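Local coordinates for protein F420-dependent methylenetetrahydromethanopterin dehydrogenase (Methanopyrus kandleri, PDB 1QV9) that catalyses the reversible reduction of methenyl-tetrahydromethanopterin to methylene-tetrahydromethanopterin with coenzyme F420, a step of methanogenesis from carbon dioxide, at residues K120-R128 with A210-C221; I68-A76 with A94-V105. One frame throughout, in Å; residues are numbered along the deposited sequence.

Contact 1 of 2, residues K120-R128 with A210-C221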
# COMPACT_ATOMS: atom_id res chain seq x y z
N LYS A 120 23.14 14.64 -9.21
CA LYS A 120 22.75 15.26 -7.94
C LYS A 120 21.88 14.37 -7.05
O LYS A 120 22.01 14.38 -5.84
CB LYS A 120 22.11 16.65 -8.18
CG LYS A 120 23.05 17.55 -8.97
CD LYS A 120 22.54 19.00 -9.12
CE LYS A 120 22.80 19.77 -7.85
NZ LYS A 120 22.37 21.20 -7.97
N PRO A 121 20.99 13.57 -7.64
CA PRO A 121 20.19 12.73 -6.74
C PRO A 121 20.93 11.51 -6.13
O PRO A 121 20.34 10.78 -5.31
CB PRO A 121 18.99 12.27 -7.57
CG PRO A 121 19.27 12.73 -8.99
CD PRO A 121 20.34 13.77 -8.96
N ASP A 122 22.19 11.30 -6.52
CA ASP A 122 22.98 10.16 -6.01
C ASP A 122 23.53 10.62 -4.68
O ASP A 122 24.72 10.94 -4.54
CB ASP A 122 24.12 9.86 -6.99
CG ASP A 122 24.57 8.42 -6.94
OD1 ASP A 122 24.58 7.85 -5.83
OD2 ASP A 122 24.96 7.87 -8.01
N ALA A 123 22.65 10.62 -3.69
CA ALA A 123 22.93 11.18 -2.38
C ALA A 123 23.74 10.38 -1.38
O ALA A 123 23.60 9.18 -1.26
CB ALA A 123 21.59 11.54 -1.73
N MSE A 124 24.63 11.05 -0.66
CA MSE A 124 25.43 10.38 0.36
C MSE A 124 24.49 9.81 1.43
O MSE A 124 23.50 10.44 1.81
CB MSE A 124 26.40 11.37 1.01
CG MSE A 124 27.36 10.73 2.00
SE MSE A 124 28.39 12.10 2.92
CE MSE A 124 27.31 12.25 4.52
N LEU A 125 24.79 8.61 1.91
CA LEU A 125 23.96 7.98 2.90
C LEU A 125 24.24 8.45 4.34
O LEU A 125 25.18 9.23 4.57
CB LEU A 125 24.01 6.46 2.77
CG LEU A 125 25.32 5.71 2.62
CD1 LEU A 125 26.25 5.97 3.78
CD2 LEU A 125 24.97 4.22 2.51
N GLY A 126 23.43 7.97 5.29
CA GLY A 126 23.55 8.40 6.70
C GLY A 126 24.63 7.61 7.41
O GLY A 126 24.35 6.80 8.30
N ALA A 127 25.88 7.93 7.05
CA ALA A 127 27.03 7.19 7.51
C ALA A 127 27.56 7.42 8.93
O ALA A 127 28.71 7.82 9.11
CB ALA A 127 28.17 7.36 6.49
N ARG A 128 26.70 7.19 9.91
CA ARG A 128 27.10 7.25 11.32
C ARG A 128 27.10 5.82 11.81
O ARG A 128 26.15 5.06 11.56
CB ARG A 128 26.12 8.07 12.15
CG ARG A 128 26.27 9.57 11.97
CD ARG A 128 27.56 10.05 12.68
NE ARG A 128 27.53 11.50 12.88
CZ ARG A 128 28.44 12.15 13.60
NH1 ARG A 128 28.35 13.46 13.75
NH2 ARG A 128 29.42 11.47 14.18
N ALA A 210 15.39 12.59 -3.42
CA ALA A 210 16.70 11.99 -3.39
C ALA A 210 17.78 13.06 -3.30
O ALA A 210 18.71 12.90 -2.53
CB ALA A 210 16.90 11.09 -4.65
N GLU A 211 17.68 14.13 -4.09
CA GLU A 211 18.70 15.17 -4.01
C GLU A 211 18.69 15.78 -2.60
O GLU A 211 19.77 16.04 -2.01
CB GLU A 211 18.43 16.25 -5.07
CG GLU A 211 19.48 17.37 -5.04
CD GLU A 211 19.28 18.40 -6.13
OE1 GLU A 211 19.90 19.49 -6.05
OE2 GLU A 211 18.51 18.12 -7.06
N ASN A 212 17.51 15.96 -2.02
CA ASN A 212 17.39 16.56 -0.67
C ASN A 212 17.94 15.68 0.46
O ASN A 212 18.31 16.16 1.53
CB ASN A 212 15.95 16.93 -0.35
CG ASN A 212 15.36 17.99 -1.33
OD1 ASN A 212 16.09 18.80 -1.91
ND2 ASN A 212 14.06 17.97 -1.48
N VAL A 213 18.01 14.36 0.24
CA VAL A 213 18.55 13.46 1.24
C VAL A 213 20.00 13.81 1.55
O VAL A 213 20.43 13.70 2.71
CB VAL A 213 18.47 12.00 0.69
CG1 VAL A 213 19.38 11.06 1.46
CG2 VAL A 213 17.03 11.53 0.81
N ALA A 214 20.75 14.25 0.55
CA ALA A 214 22.16 14.55 0.79
C ALA A 214 22.37 15.60 1.86
O ALA A 214 23.27 15.47 2.71
CB ALA A 214 22.82 14.98 -0.50
N ASP A 215 21.55 16.65 1.85
CA ASP A 215 21.71 17.70 2.85
C ASP A 215 21.45 17.17 4.25
O ASP A 215 22.09 17.60 5.21
CB ASP A 215 20.78 18.87 2.57
CG ASP A 215 21.20 19.68 1.35
OD1 ASP A 215 20.57 20.73 1.09
OD2 ASP A 215 22.14 19.27 0.63
N VAL A 216 20.51 16.23 4.37
CA VAL A 216 20.20 15.66 5.68
C VAL A 216 21.34 14.77 6.17
O VAL A 216 21.74 14.82 7.34
CB VAL A 216 18.84 14.85 5.67
CG1 VAL A 216 18.58 14.21 7.07
CG2 VAL A 216 17.71 15.80 5.23
N SER A 217 21.86 13.91 5.29
CA SER A 217 22.98 13.07 5.63
C SER A 217 24.20 13.92 6.04
O SER A 217 24.88 13.59 7.00
CB SER A 217 23.35 12.19 4.43
OG SER A 217 22.29 11.25 4.20
N VAL A 218 24.45 14.98 5.28
CA VAL A 218 25.60 15.86 5.56
C VAL A 218 25.39 16.50 6.94
O VAL A 218 26.33 16.55 7.74
CB VAL A 218 25.75 16.93 4.45
CG1 VAL A 218 26.73 18.05 4.92
CG2 VAL A 218 26.29 16.29 3.18
N GLU A 219 24.17 16.94 7.24
CA GLU A 219 23.94 17.54 8.56
C GLU A 219 24.19 16.53 9.68
O GLU A 219 24.82 16.83 10.69
CB GLU A 219 22.51 18.07 8.68
CG GLU A 219 22.18 18.62 10.07
CD GLU A 219 20.71 18.97 10.22
OE1 GLU A 219 20.10 19.35 9.21
OE2 GLU A 219 20.17 18.89 11.34
N GLY A 220 23.71 15.30 9.51
CA GLY A 220 23.90 14.33 10.55
C GLY A 220 25.29 13.74 10.69
O GLY A 220 25.66 13.29 11.77
N CYS A 221 26.06 13.72 9.60
CA CYS A 221 27.41 13.17 9.60
C CYS A 221 28.53 14.17 9.88
O CYS A 221 29.56 13.80 10.46
CB CYS A 221 27.74 12.57 8.24
SG CYS A 221 26.84 11.01 7.93
O HOH W 1 19.47 20.80 -8.39
O HOH W 2 22.24 16.55 -3.56

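Contact 2 of 2, residues I68-A76 with A94-V105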
# COMPACT_ATOMS: atom_id res chain seq x y z
N ILE A 68 38.81 5.92 -20.13
CA ILE A 68 38.83 5.45 -18.73
C ILE A 68 37.78 6.24 -17.96
O ILE A 68 37.62 7.44 -18.19
CB ILE A 68 40.20 5.66 -18.12
CG1 ILE A 68 41.21 4.81 -18.89
CG2 ILE A 68 40.21 5.25 -16.64
CD1 ILE A 68 42.65 4.93 -18.47
N VAL A 69 37.06 5.58 -17.06
CA VAL A 69 36.04 6.23 -16.27
C VAL A 69 36.37 6.05 -14.81
O VAL A 69 36.75 4.96 -14.39
CB VAL A 69 34.62 5.61 -16.53
CG1 VAL A 69 33.56 6.37 -15.73
CG2 VAL A 69 34.30 5.61 -18.02
N TYR A 70 36.32 7.12 -14.04
CA TYR A 70 36.54 7.02 -12.60
C TYR A 70 35.21 7.41 -11.97
O TYR A 70 34.66 8.47 -12.29
CB TYR A 70 37.62 7.99 -12.13
CG TYR A 70 37.72 8.07 -10.62
CD1 TYR A 70 36.92 8.95 -9.88
CD2 TYR A 70 38.56 7.19 -9.92
CE1 TYR A 70 36.94 8.96 -8.47
CE2 TYR A 70 38.59 7.20 -8.51
CZ TYR A 70 37.79 8.08 -7.80
OH TYR A 70 37.88 8.12 -6.41
N GLY A 71 34.67 6.55 -11.11
CA GLY A 71 33.39 6.84 -10.48
C GLY A 71 33.47 6.68 -8.96
O GLY A 71 34.09 5.73 -8.46
N GLY A 72 32.85 7.60 -8.23
CA GLY A 72 32.83 7.51 -6.79
C GLY A 72 32.37 8.84 -6.23
O GLY A 72 32.25 9.82 -7.00
N PRO A 73 32.10 8.91 -4.93
CA PRO A 73 31.65 10.16 -4.34
C PRO A 73 32.66 11.30 -4.40
O PRO A 73 33.88 11.08 -4.48
CB PRO A 73 31.37 9.78 -2.88
CG PRO A 73 31.17 8.28 -2.91
CD PRO A 73 32.16 7.83 -3.92
N ASN A 74 32.09 12.50 -4.37
CA ASN A 74 32.81 13.77 -4.29
C ASN A 74 34.13 14.00 -5.03
O ASN A 74 35.20 13.88 -4.47
CB ASN A 74 33.02 14.09 -2.81
CG ASN A 74 33.38 15.54 -2.58
OD1 ASN A 74 33.56 16.32 -3.54
ND2 ASN A 74 33.47 15.93 -1.32
N PRO A 75 34.05 14.34 -6.31
CA PRO A 75 35.24 14.61 -7.12
C PRO A 75 36.16 15.68 -6.51
O PRO A 75 37.31 15.78 -6.89
CB PRO A 75 34.64 15.09 -8.44
CG PRO A 75 33.36 14.28 -8.52
CD PRO A 75 32.83 14.26 -7.14
N ALA A 76 35.63 16.46 -5.57
CA ALA A 76 36.44 17.53 -4.95
C ALA A 76 37.23 17.10 -3.72
O ALA A 76 38.10 17.84 -3.26
CB ALA A 76 35.55 18.73 -4.61
N ALA A 94 39.25 10.62 -20.43
CA ALA A 94 38.65 10.15 -19.18
C ALA A 94 37.40 10.93 -18.78
O ALA A 94 37.26 12.13 -19.10
CB ALA A 94 39.70 10.26 -18.06
N VAL A 95 36.53 10.26 -18.03
CA VAL A 95 35.27 10.82 -17.56
C VAL A 95 35.16 10.54 -16.08
O VAL A 95 35.50 9.44 -15.63
CB VAL A 95 34.06 10.12 -18.26
CG1 VAL A 95 32.72 10.68 -17.71
CG2 VAL A 95 34.16 10.32 -19.78
N ILE A 96 34.71 11.54 -15.33
CA ILE A 96 34.52 11.43 -13.90
C ILE A 96 33.02 11.31 -13.61
O ILE A 96 32.24 12.17 -14.03
CB ILE A 96 35.05 12.71 -13.16
CG1 ILE A 96 36.53 12.95 -13.48
CG2 ILE A 96 34.89 12.58 -11.66
CD1 ILE A 96 37.45 11.81 -13.16
N ILE A 97 32.62 10.26 -12.89
CA ILE A 97 31.22 10.11 -12.48
C ILE A 97 31.22 10.49 -11.02
O ILE A 97 32.00 9.93 -10.25
CB ILE A 97 30.73 8.63 -12.66
CG1 ILE A 97 30.58 8.26 -14.15
CG2 ILE A 97 29.46 8.41 -11.84
CD1 ILE A 97 30.28 9.36 -15.11
N GLY A 98 30.37 11.44 -10.65
CA GLY A 98 30.28 11.90 -9.28
C GLY A 98 28.90 12.36 -8.86
O GLY A 98 27.95 12.15 -9.59
N ASP A 99 28.83 13.00 -7.70
CA ASP A 99 27.60 13.51 -7.11
C ASP A 99 27.64 15.04 -7.06
O ASP A 99 28.53 15.67 -7.64
CB ASP A 99 27.34 12.89 -5.70
CG ASP A 99 28.54 12.96 -4.77
OD1 ASP A 99 28.36 12.61 -3.57
OD2 ASP A 99 29.62 13.36 -5.20
N ALA A 100 26.66 15.65 -6.39
CA ALA A 100 26.57 17.12 -6.38
C ALA A 100 27.81 17.86 -5.89
O ALA A 100 28.12 18.93 -6.41
CB ALA A 100 25.35 17.56 -5.59
N PRO A 101 28.51 17.33 -4.88
CA PRO A 101 29.72 18.01 -4.39
C PRO A 101 30.77 18.23 -5.49
O PRO A 101 31.63 19.09 -5.37
CB PRO A 101 30.20 17.07 -3.29
CG PRO A 101 28.91 16.50 -2.76
CD PRO A 101 28.15 16.21 -4.00
N GLY A 102 30.72 17.44 -6.56
CA GLY A 102 31.64 17.61 -7.66
C GLY A 102 31.44 18.94 -8.39
O GLY A 102 32.34 19.36 -9.12
N LEU A 103 30.28 19.59 -8.23
CA LEU A 103 30.04 20.88 -8.91
C LEU A 103 31.11 21.89 -8.57
O LEU A 103 31.43 22.76 -9.38
CB LEU A 103 28.67 21.45 -8.52
CG LEU A 103 27.53 20.71 -9.20
CD1 LEU A 103 26.20 21.09 -8.53
CD2 LEU A 103 27.51 21.02 -10.69
N LYS A 104 31.65 21.78 -7.36
CA LYS A 104 32.72 22.67 -6.90
C LYS A 104 33.97 22.63 -7.78
O LYS A 104 34.72 23.61 -7.85
CB LYS A 104 33.12 22.29 -5.47
CG LYS A 104 32.07 22.61 -4.42
CD LYS A 104 32.42 22.02 -3.07
CE LYS A 104 32.17 20.51 -3.05
NZ LYS A 104 32.76 19.85 -1.88
N VAL A 105 34.23 21.51 -8.46
CA VAL A 105 35.42 21.40 -9.29
C VAL A 105 35.14 21.23 -10.78
O VAL A 105 35.95 20.72 -11.54
CB VAL A 105 36.37 20.28 -8.77
CG1 VAL A 105 36.92 20.68 -7.41
CG2 VAL A 105 35.62 18.94 -8.63

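Contact 1 of 2, residues K120-R128 with A210-C221
K120 runs alongside E211, its aliphatic chain overlapping the carboxylate, CE 3.4 Å from E211 OE1. K120 NZ stands 3.6 Å from the same oxygen in a salt bridge that a water also spans, within hydrogen-bonding distance of NZ and OE1. E211 is fully extended, CG turned away from its own N (chi1 -180°), which lays its carboxylate alongside the lysine chain. A second water donates to both backbone oxygens, K120 O and E211 O. Next along the loop, A123 presses its methyl onto the helix, CB 3.3 Å from A210 O and 3.9 Å from both V213 CG1 and A214 CB. S217 OG donates to M124 O (2.8 Å), approaching 30° off the carbonyl plane. At the far end R128 NE meets a lone pair of G220 O at 2.8 Å, almost straight and in the guanidinium plane, while C221 O lies over one face of that group. C221 SG touches A127 N at 3.3 Å. The loop runs along helix 197-223 from strand 115-119 toward helix 134-150, whose Y140 touches V213; helix 227-257 also packs on V213 and S217, and its Y230 makes a cation-pi contact with R128.

Contact 2 of 2, residues I68-A76 with A94-V105
The D99 carboxylate accepts the backbone N-H of N74 at OD2, from the syn side (N to OD2 2.7 Å), the donor lying 27° out of the carboxylate plane; the Y70 ring is approached obliquely by I96 CD1, which comes 4.0 Å from Y70 CB. They sit on or just past the paired strands of a beta-alpha-beta unit: strands 68-71 and 94-99 run parallel, 4.7 Å apart at their axes, joined by helix 78-88. V95 N to I68 O, Y70 N to V95 O, I97 N to Y70 O and G72 N to I97 O form the parallel ladder. On the face of V69 and I97, V69 CG1 meets I97 CG1; on the other, Y70 reaches P80, A83 and L87 of the helix. Past the strands, the loop folds over the 3-10 segment 100-104. The P75 ring and I96 overlap running in opposite directions, P75 CG 3.9 Å from I96 CG2, with P75 CD 3.6 Å from G102 CA. N74 CG stands anti to the backbone N (chi1 -163°), which brings OD1 3.5 Å from P101 CB. OD1 also accepts from A76 N at 2.9 Å, closing an Asx turn; with an alanine here the A76 amide would probably lose its acceptor and P101 CB the carboxamide beside it. Beyond the turn, A76 CB rests 3.7 Å from V105 CG1.

In the fold
Contact 2 comes first along the chain and closes before contact 1 opens; their centres are about 16 Å apart. Contact 2 pairs two inner strands of the six-stranded parallel sheet. Strand 115-119 lies next to 94-99 in that sheet and leads straight into 120-128, so contact 1 carries the chain from the sheet onto helix 197-223, joining the alpha/beta part to the helix bundle. The two meet where D122 O packs 3.5 Å from D99 CB and K120 CE touches L103 CD1. The D122 carboxylate accepts hydrogen bonds from the backbone N of G15 and T16, at the start of helix 15-19, so segments following four parallel strands gather at one end of the sheet, beside the bundle.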